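Local coordinates for protein HTH-type transcriptional regulator mcbR (PDB 4P9F) that represses expression of McbA by binding to its promoter region, preventing colanic acid overproduction and mucoidy, and is important for biofilm formation, at residues 59-62 with 63-67; 96-100 with 101-105. One frame throughout, in Å; residues are numbered along the deposited sequence.

Contact 1. Residues 59-62 with 63-67; sequences SVAP and AQAFT
Ser59 and Thr67 pair through both of their backbone polar groups. Ser59 N donates to Thr67 O over 2.9 Å. Thr67 N returns a bond of 2.8 Å to Ser59 O. Ser59 O has a further neighbour, since Phe66 CA lies 3.1 Å from it in a CA-H...O contact. The same oxygen sits at the edge of the Phe66 ring, near the ring plane. Two residues on, Ala61 N donates to Ala65 O at 2.9 Å, but from above the carbonyl plane, 43° out of it. Val60 and Phe66 form the non-hydrogen-bonded pair between these two, and their side chains diverge.

Ser59, Ala61, Ala65 and Thr67 share one face of the hairpin. There the Ala61 methyl group meets Thr67 CG2 at 3.8 Å and lies a little farther from Ala65 CB. The Thr67 chi1 of 56° puts CG2 beside its own backbone N and leaves OG1 near Ser59 CB. A water links the strands here: it donates to Val60 O at 2.8 Å and is also bonded to Thr67 OG1.

Ala63 and Gln64 turn the chain with positive phi at both positions. Pro62 O accepts from Arg28 of strand 28-30, and Gln64 O is hydrogen-bonded to the Thr31 hydroxyl at the start of the helix-turn-helix motif. Phe66 packs on Leu49, Leu50 and Val53 of helix 42-54. This is the beta hairpin, or wing, of a GntR-type winged helix domain. Three backbone bonds and one water bridge hold its strands together. The cross-strand polar links are therefore mostly main-chain, while Phe66, with Val60 beside it, packs against helix 42-54.

Contact 2. Residues 96-100 with 101-105; sequences ENLTP and QDLAE
Asp102 and Thr99 pass each other at a slant. Each residue grips the backbone of the other. Asp102 OD2 accepts from Thr99 N at 2.9 Å, on the anti side of the carboxylate and 31° out of its plane. Thr99 OG1 accepts from Asp102 N, also at 2.9 Å. The Thr99 chi1 of 68° sets OG1 between its own backbone N and carbonyl carbon, facing the first turn of the helix. CG2 is left alongside the carboxylate, 3.6 Å from Asp102 OD2.

Leu98 comes from the preceding loop. Its CD2 methyl lies 3.8 Å from Asp102 CB. Its other methyl, CD1, meets Leu103 CD2 at 4.1 Å, with the two leucine side chains at about a right angle. Both leucines also touch helix 177-187, Leu98 on Leu186 and Leu103 on Leu183.

The reciprocal pair is a capping box, with Thr99 as N-cap of helix 100-119. It marks the bend where the loop after helix 73-95 enters the next helix of the FCD domain. Asp102 OD2 also makes a salt bridge with Arg139, so the cap is tied to a neighbouring loop. With an alanine here in place of Asp102, Thr99 N is likely to lose its acceptor and Arg139 this carboxylate partner. Behind the cap the helical bonds begin. Leu103 N donates to Thr99 O at 3.0 Å, and Ala104 N to Pro100 O. Along the outer side of the helix, Gln101 bends at chi2 (53°) and brings its amide within reach of Glu105. NE2 of Gln101 donates to Glu105 OE2 at 3.1 Å, with the acceptor near the amide plane.

From the N terminus, the chain passes through helix 6-19, strand 28-30 and the helices 31-38 and 42-54, which carry the helix-turn-helix motif, before it reaches contact 1. Contact 1 closes the short hairpin turn between strands 59-61 and 65-67. The chain then runs through helix 73-95 to the loop where contact 2 opens helix 100-119. Contact 2 closes only a local bend. The contacts are in series: they neither nest nor cross. Their centres are 44 Å apart, on opposite sides of the chain's centre. Contact 1 pairs the two strands of the wing within the DNA-binding domain. Contact 2 fixes the loop after helix 73-95 onto the start of helix 100-119, in the FCD domain.

Contact 1. Residues 59-62 with 63-67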
ATOM      1  N   SER A  59       1.317  -7.634  15.045  1.00 22.29           N
ATOM      2  CA  SER A  59       1.611  -6.791  16.195  1.00 27.42           C
ATOM      3  C   SER A  59       2.645  -7.461  17.115  1.00 32.28           C
ATOM      4  O   SER A  59       2.697  -8.680  17.210  1.00 27.77           O
ATOM      5  CB  SER A  59       0.332  -6.512  17.004  1.00 37.33           C
ATOM      6  OG  SER A  59      -0.617  -5.804  16.232  1.00 43.59           O
ATOM      7  N   VAL A  60       3.433  -6.650  17.811  1.00 26.85           N
ATOM      8  CA  VAL A  60       4.352  -7.124  18.828  1.00 31.59           C
ATOM      9  C   VAL A  60       3.567  -7.621  20.045  1.00 33.82           C
ATOM     10  O   VAL A  60       2.570  -7.023  20.431  1.00 30.87           O
ATOM     11  CB  VAL A  60       5.310  -6.001  19.255  1.00 38.10           C
ATOM     12  CG1 VAL A  60       6.105  -6.414  20.474  1.00 43.35           C
ATOM     13  CG2 VAL A  60       6.216  -5.623  18.083  1.00 37.58           C
ATOM     14  N   ALA A  61       3.988  -8.751  20.605  1.00 35.61           N
ATOM     15  CA  ALA A  61       3.422  -9.298  21.846  1.00 30.76           C
ATOM     16  C   ALA A  61       4.541  -9.564  22.871  1.00 27.69           C
ATOM     17  O   ALA A  61       5.706  -9.646  22.496  1.00 31.61           O
ATOM     18  CB  ALA A  61       2.628 -10.590  21.542  1.00 24.62           C
ATOM     19  N   PRO A  62       4.197  -9.667  24.167  1.00 35.26           N
ATOM     20  CA  PRO A  62       5.193  -9.934  25.216  1.00 33.65           C
ATOM     21  C   PRO A  62       6.030 -11.208  24.998  1.00 36.14           C
ATOM     22  O   PRO A  62       5.531 -12.193  24.426  1.00 30.45           O
ATOM     23  CB  PRO A  62       4.339 -10.079  26.475  1.00 38.31           C
ATOM     24  CG  PRO A  62       3.119  -9.282  26.193  1.00 41.85           C
ATOM     25  CD  PRO A  62       2.855  -9.438  24.735  1.00 38.11           C
ATOM     26  N   ALA A  63       7.297 -11.158  25.399  1.00 40.16           N
ATOM     27  CA  ALA A  63       8.165 -12.342  25.437  1.00 45.75           C
ATOM     28  C   ALA A  63       8.495 -13.005  24.093  1.00 42.27           C
ATOM     29  O   ALA A  63       8.235 -14.202  23.916  1.00 35.50           O
ATOM     30  CB  ALA A  63       7.558 -13.401  26.398  1.00 37.00           C
ATOM     31  N   GLN A  64       8.995 -12.224  23.131  1.00 43.12           N
ATOM     32  CA  GLN A  64       9.434 -12.767  21.828  1.00 41.62           C
ATOM     33  C   GLN A  64       8.309 -13.463  21.059  1.00 35.89           C
ATOM     34  O   GLN A  64       8.408 -14.639  20.636  1.00 30.64           O
ATOM     35  CB  GLN A  64      10.622 -13.722  22.030  1.00 44.92           C
ATOM     36  CG  GLN A  64      11.858 -13.013  22.586  1.00 60.15           C
ATOM     37  CD  GLN A  64      12.967 -13.971  22.984  1.00 74.91           C
ATOM     38  OE1 GLN A  64      12.755 -15.179  23.095  1.00 79.64           O
ATOM     39  NE2 GLN A  64      14.165 -13.431  23.203  1.00 81.86           N
ATOM     40  N   ALA A  65       7.220 -12.725  20.907  1.00 30.75           N
ATOM     41  CA  ALA A  65       6.022 -13.254  20.266  1.00 29.82           C
ATOM     42  C   ALA A  65       5.301 -12.124  19.547  1.00 24.48           C
ATOM     43  O   ALA A  65       5.651 -10.943  19.680  1.00 27.71           O
ATOM     44  CB  ALA A  65       5.100 -13.941  21.300  1.00 29.08           C
ATOM     45  N   PHE A  66       4.319 -12.509  18.746  1.00 30.46           N
ATOM     46  CA  PHE A  66       3.556 -11.589  17.928  1.00 30.78           C
ATOM     47  C   PHE A  66       2.083 -11.951  17.949  1.00 33.65           C
ATOM     48  O   PHE A  66       1.733 -13.075  18.313  1.00 31.98           O
ATOM     49  CB  PHE A  66       4.103 -11.611  16.500  1.00 28.96           C
ATOM     50  CG  PHE A  66       5.547 -11.273  16.428  1.00 26.85           C
ATOM     51  CD1 PHE A  66       6.520 -12.250  16.597  1.00 21.16           C
ATOM     52  CD2 PHE A  66       5.944  -9.967  16.265  1.00 28.69           C
ATOM     53  CE1 PHE A  66       7.860 -11.932  16.561  1.00 24.10           C
ATOM     54  CE2 PHE A  66       7.298  -9.640  16.227  1.00 30.93           C
ATOM     55  CZ  PHE A  66       8.249 -10.627  16.367  1.00 23.71           C
ATOM     56  N   THR A  67       1.206 -11.011  17.621  1.00 24.49           N
ATOM     57  CA  THR A  67      -0.188 -11.415  17.492  1.00 29.03           C
ATOM     58  C   THR A  67      -0.715 -11.011  16.135  1.00 23.32           C
ATOM     59  O   THR A  67      -0.318  -9.987  15.563  1.00 25.18           O
ATOM     60  CB  THR A  67      -1.122 -10.825  18.589  1.00 35.25           C
ATOM     61  OG1 THR A  67      -1.021  -9.405  18.582  1.00 43.72           O
ATOM     62  CG2 THR A  67      -0.779 -11.370  19.987  1.00 39.69           C
TER
HETATM   63  O   HOH W   1       0.022  -8.142  20.575  1.00 39.96           O

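Contact 2. Residues 96-100 with 101-105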
ATOM      1  N   GLU A  96      -5.259  -4.266 -21.821  1.00 50.43           N
ATOM      2  CA  GLU A  96      -4.538  -4.009 -23.061  1.00 54.54           C
ATOM      3  C   GLU A  96      -3.230  -4.802 -23.169  1.00 61.19           C
ATOM      4  O   GLU A  96      -2.544  -4.722 -24.188  1.00 66.05           O
ATOM      5  CB  GLU A  96      -4.251  -2.514 -23.205  1.00 56.42           C
ATOM      6  N   ASN A  97      -2.898  -5.587 -22.146  1.00 54.16           N
ATOM      7  CA  ASN A  97      -1.636  -6.333 -22.140  1.00 49.63           C
ATOM      8  C   ASN A  97      -1.804  -7.844 -22.091  1.00 49.54           C
ATOM      9  O   ASN A  97      -0.826  -8.581 -22.183  1.00 52.40           O
ATOM     10  CB  ASN A  97      -0.766  -5.908 -20.953  1.00 46.68           C
ATOM     11  CG  ASN A  97      -0.329  -4.461 -21.035  1.00 56.79           C
ATOM     12  OD1 ASN A  97      -0.128  -3.923 -22.120  1.00 66.19           O
ATOM     13  ND2 ASN A  97      -0.191  -3.815 -19.878  1.00 52.67           N
ATOM     14  N   LEU A  98      -3.035  -8.307 -21.922  1.00 49.68           N
ATOM     15  CA  LEU A  98      -3.305  -9.739 -21.830  1.00 49.76           C
ATOM     16  C   LEU A  98      -3.078 -10.426 -23.175  1.00 54.15           C
ATOM     17  O   LEU A  98      -3.618  -9.994 -24.188  1.00 61.25           O
ATOM     18  CB  LEU A  98      -4.740  -9.976 -21.345  1.00 50.69           C
ATOM     19  CG  LEU A  98      -4.948  -9.672 -19.859  1.00 46.89           C
ATOM     20  CD1 LEU A  98      -6.362  -9.966 -19.443  1.00 49.19           C
ATOM     21  CD2 LEU A  98      -3.993 -10.520 -19.064  1.00 41.21           C
ATOM     22  N   THR A  99      -2.270 -11.484 -23.178  1.00 53.19           N
ATOM     23  CA  THR A  99      -1.993 -12.264 -24.389  1.00 59.06           C
ATOM     24  C   THR A  99      -2.924 -13.474 -24.472  1.00 55.70           C
ATOM     25  O   THR A  99      -3.561 -13.814 -23.472  1.00 48.80           O
ATOM     26  CB  THR A  99      -0.525 -12.748 -24.417  1.00 59.71           C
ATOM     27  OG1 THR A  99      -0.321 -13.713 -23.377  1.00 57.49           O
ATOM     28  CG2 THR A  99       0.424 -11.582 -24.201  1.00 61.13           C
ATOM     29  N   PRO A 100      -3.009 -14.131 -25.654  1.00 57.29           N
ATOM     30  CA  PRO A 100      -3.745 -15.401 -25.696  1.00 54.18           C
ATOM     31  C   PRO A 100      -3.207 -16.395 -24.668  1.00 55.89           C
ATOM     32  O   PRO A 100      -3.974 -17.159 -24.078  1.00 53.22           O
ATOM     33  CB  PRO A 100      -3.502 -15.904 -27.129  1.00 53.18           C
ATOM     34  CG  PRO A 100      -3.352 -14.662 -27.920  1.00 55.13           C
ATOM     35  CD  PRO A 100      -2.648 -13.670 -27.011  1.00 46.33           C
ATOM     36  N   GLN A 101      -1.895 -16.372 -24.452  1.00 60.87           N
ATOM     37  CA  GLN A 101      -1.267 -17.239 -23.466  1.00 60.33           C
ATOM     38  C   GLN A 101      -1.709 -16.884 -22.044  1.00 53.03           C
ATOM     39  O   GLN A 101      -1.983 -17.770 -21.234  1.00 56.56           O
ATOM     40  CB  GLN A 101       0.260 -17.161 -23.591  1.00 62.75           C
ATOM     41  CG  GLN A 101       0.997 -18.023 -22.593  1.00 67.84           C
ATOM     42  CD  GLN A 101       0.521 -19.461 -22.608  1.00 80.84           C
ATOM     43  OE1 GLN A 101       0.312 -20.054 -23.672  1.00 87.93           O
ATOM     44  NE2 GLN A 101       0.341 -20.033 -21.423  1.00 81.49           N
ATOM     45  N   ASP A 102      -1.789 -15.589 -21.750  1.00 49.62           N
ATOM     46  CA  ASP A 102      -2.278 -15.129 -20.449  1.00 49.67           C
ATOM     47  C   ASP A 102      -3.695 -15.651 -20.216  1.00 47.84           C
ATOM     48  O   ASP A 102      -4.007 -16.213 -19.163  1.00 43.45           O
ATOM     49  CB  ASP A 102      -2.270 -13.597 -20.365  1.00 47.91           C
ATOM     50  CG  ASP A 102      -0.862 -13.011 -20.306  1.00 56.39           C
ATOM     51  OD1 ASP A 102       0.041 -13.656 -19.726  1.00 56.60           O
ATOM     52  OD2 ASP A 102      -0.672 -11.886 -20.829  1.00 51.97           O
ATOM     53  N   LEU A 103      -4.547 -15.458 -21.221  1.00 49.26           N
ATOM     54  CA  LEU A 103      -5.950 -15.852 -21.147  1.00 47.09           C
ATOM     55  C   LEU A 103      -6.104 -17.361 -20.991  1.00 53.57           C
ATOM     56  O   LEU A 103      -6.994 -17.830 -20.273  1.00 52.38           O
ATOM     57  CB  LEU A 103      -6.698 -15.363 -22.395  1.00 48.92           C
ATOM     58  CG  LEU A 103      -6.780 -13.836 -22.523  1.00 44.19           C
ATOM     59  CD1 LEU A 103      -7.289 -13.411 -23.905  1.00 48.16           C
ATOM     60  CD2 LEU A 103      -7.662 -13.281 -21.414  1.00 45.90           C
ATOM     61  N   ALA A 104      -5.219 -18.114 -21.643  1.00 54.57           N
ATOM     62  CA  ALA A 104      -5.230 -19.569 -21.541  1.00 57.65           C
ATOM     63  C   ALA A 104      -4.960 -20.009 -20.100  1.00 49.62           C
ATOM     64  O   ALA A 104      -5.670 -20.869 -19.572  1.00 49.04           O
ATOM     65  CB  ALA A 104      -4.209 -20.184 -22.500  1.00 55.90           C
ATOM     66  N   GLU A 105      -3.952 -19.406 -19.467  1.00 46.79           N
ATOM     67  CA  GLU A 105      -3.624 -19.684 -18.062  1.00 48.95           C
ATOM     68  C   GLU A 105      -4.705 -19.206 -17.077  1.00 47.73           C
ATOM     69  O   GLU A 105      -4.901 -19.814 -16.021  1.00 46.09           O
ATOM     70  CB  GLU A 105      -2.276 -19.047 -17.685  1.00 59.80           C
ATOM     71  CG  GLU A 105      -1.067 -19.626 -18.439  1.00 68.51           C
ATOM     72  CD  GLU A 105       0.261 -18.990 -18.032  1.00 74.08           C
ATOM     73  OE1 GLU A 105       0.266 -18.093 -17.157  1.00 73.29           O
ATOM     74  OE2 GLU A 105       1.302 -19.395 -18.596  1.00 81.18           O
TER